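Local coordinates for protein hyaluronidase-phage associated (Streptococcus pyogenes, PDB 2WB3) that probably cleaves hyaluronan by a lyase reaction as a tail-fibre enzyme of a streptococcal phage, built round a triple-stranded beta-helix, at residues Asp130-Ser133 against Gly134-Ala138. Sequence-based numbering, arbitrary orientation.
Sequences DPTS and GKHAA
His136 folds back onto Thr132 and Ser133 of its own loop, and its imidazole is held from two directions. Ser133 CB sits squarely over one face, 3.4 Å from the centroid of the His136 ring, a CH-pi contact only 7° off the ring normal. Thr132 N donates to His136 ND1 at 3.3 Å, almost straight at 176° although tilted out of the ring plane; in this bond ND1 acts as the acceptor. With CG beside the backbone N (chi1 -73°), the ring reaches both partners. A type I beta turn from Ser133 to His136 is closed by His136 N donating to Ser133 O at 3.2 Å.

The close-packed, buried part is at the foot of the loop, where Pro131 lays CB against His136 CB at 3.6 Å and its ring against the backbone of Ala137 and Ala138. The tip of the loop is looser: Thr132 and Ser133 are exposed, and a water bridges Ser133 OG and Lys135 N. The Lys135 side chain leaves the loop, and its NZ is salt-bridged to Asp141 and Asp130 of the second subunit.

The loop joins strand 126-127 to helix 140-152: Pro131 rests on Tyr142 of that helix, while backbone hydrogen bonds made by each residue of 134-138 tie the returning arm to the second subunit.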
ATOM      1  N   ASP A 130      -5.671  34.986 -42.708  1.00 44.53           N
ATOM      2  CA  ASP A 130      -5.046  36.206 -43.279  1.00 45.21           C
ATOM      3  C   ASP A 130      -4.631  37.194 -42.204  1.00 44.65           C
ATOM      4  O   ASP A 130      -5.379  37.408 -41.270  1.00 45.49           O
ATOM      5  CB  ASP A 130      -6.021  36.948 -44.195  1.00 45.90           C
ATOM      6  CG  ASP A 130      -6.371  36.181 -45.415  1.00 47.40           C
ATOM      7  OD1 ASP A 130      -5.531  35.397 -45.924  1.00 46.67           O
ATOM      8  OD2 ASP A 130      -7.523  36.389 -45.869  1.00 51.69           O
ATOM      9  N   PRO A 131      -3.461  37.823 -42.356  1.00 45.04           N
ATOM     10  CA  PRO A 131      -2.975  38.743 -41.368  1.00 46.04           C
ATOM     11  C   PRO A 131      -3.853  39.991 -41.285  1.00 47.62           C
ATOM     12  O   PRO A 131      -4.392  40.445 -42.297  1.00 48.47           O
ATOM     13  CB  PRO A 131      -1.581  39.102 -41.885  1.00 45.57           C
ATOM     14  CG  PRO A 131      -1.667  38.940 -43.291  1.00 45.55           C
ATOM     15  CD  PRO A 131      -2.549  37.752 -43.507  1.00 45.04           C
ATOM     16  N   THR A 132      -4.024  40.521 -40.087  1.00 48.38           N
ATOM     17  CA  THR A 132      -4.784  41.759 -39.898  1.00 49.29           C
ATOM     18  C   THR A 132      -3.930  42.668 -39.058  1.00 49.24           C
ATOM     19  O   THR A 132      -4.426  43.624 -38.471  1.00 50.66           O
ATOM     20  CB  THR A 132      -6.101  41.543 -39.132  1.00 49.42           C
ATOM     21  OG1 THR A 132      -5.816  41.145 -37.777  1.00 50.04           O
ATOM     22  CG2 THR A 132      -7.034  40.518 -39.857  1.00 50.27           C
ATOM     23  N   SER A 133      -2.645  42.350 -38.984  1.00 48.53           N
ATOM     24  CA  SER A 133      -1.733  43.054 -38.104  1.00 47.83           C
ATOM     25  C   SER A 133      -0.315  42.867 -38.600  1.00 47.16           C
ATOM     26  O   SER A 133      -0.019  41.903 -39.285  1.00 46.24           O
ATOM     27  CB  SER A 133      -1.891  42.535 -36.681  1.00 48.12           C
ATOM     28  OG  SER A 133      -1.390  43.464 -35.764  1.00 49.78           O
ATOM     29  N   GLY A 134       0.547  43.813 -38.247  1.00 46.77           N
ATOM     30  CA  GLY A 134       1.923  43.875 -38.724  1.00 46.30           C
ATOM     31  C   GLY A 134       2.694  42.579 -38.647  1.00 46.42           C
ATOM     32  O   GLY A 134       3.166  42.063 -39.671  1.00 46.69           O
ATOM     33  N   LYS A 135       2.813  42.046 -37.429  1.00 45.71           N
ATOM     34  CA  LYS A 135       3.604  40.840 -37.191  1.00 44.11           C
ATOM     35  C   LYS A 135       2.819  39.523 -37.316  1.00 43.88           C
ATOM     36  O   LYS A 135       3.328  38.471 -36.941  1.00 44.24           O
ATOM     37  CB  LYS A 135       4.301  40.925 -35.827  1.00 44.21           C
ATOM     38  CG  LYS A 135       5.225  42.138 -35.632  1.00 44.39           C
ATOM     39  CD  LYS A 135       6.292  42.224 -36.744  1.00 43.16           C
ATOM     40  CE  LYS A 135       7.039  43.556 -36.748  1.00 43.98           C
ATOM     41  NZ  LYS A 135       7.735  43.701 -38.078  1.00 46.10           N
ATOM     42  N   HIS A 136       1.595  39.557 -37.848  1.00 42.71           N
ATOM     43  CA  HIS A 136       0.904  38.320 -38.193  1.00 41.18           C
ATOM     44  C   HIS A 136       1.539  37.726 -39.423  1.00 41.01           C
ATOM     45  O   HIS A 136       1.947  38.470 -40.331  1.00 40.96           O
ATOM     46  CB  HIS A 136      -0.581  38.550 -38.496  1.00 41.80           C
ATOM     47  CG  HIS A 136      -1.425  38.848 -37.296  1.00 41.50           C
ATOM     48  ND1 HIS A 136      -2.771  39.134 -37.394  1.00 43.48           N
ATOM     49  CD2 HIS A 136      -1.115  38.948 -35.982  1.00 41.41           C
ATOM     50  CE1 HIS A 136      -3.264  39.359 -36.190  1.00 44.17           C
ATOM     51  NE2 HIS A 136      -2.274  39.273 -35.317  1.00 45.14           N
ATOM     52  N   ALA A 137       1.597  36.397 -39.485  1.00 39.82           N
ATOM     53  CA  ALA A 137       2.180  35.721 -40.627  1.00 40.20           C
ATOM     54  C   ALA A 137       1.257  35.847 -41.843  1.00 40.77           C
ATOM     55  O   ALA A 137       0.022  35.826 -41.695  1.00 40.92           O
ATOM     56  CB  ALA A 137       2.451  34.261 -40.301  1.00 39.75           C
ATOM     57  N   ALA A 138       1.846  35.973 -43.041  1.00 41.10           N
ATOM     58  CA  ALA A 138       1.060  36.255 -44.259  1.00 40.97           C
ATOM     59  C   ALA A 138       0.714  34.968 -44.947  1.00 41.16           C
ATOM     60  O   ALA A 138       1.543  34.092 -45.017  1.00 41.31           O
ATOM     61  CB  ALA A 138       1.837  37.187 -45.206  1.00 40.49           C
TER
HETATM   62  O   HOH W   1       1.285  42.583 -35.114  1.00 49.37           O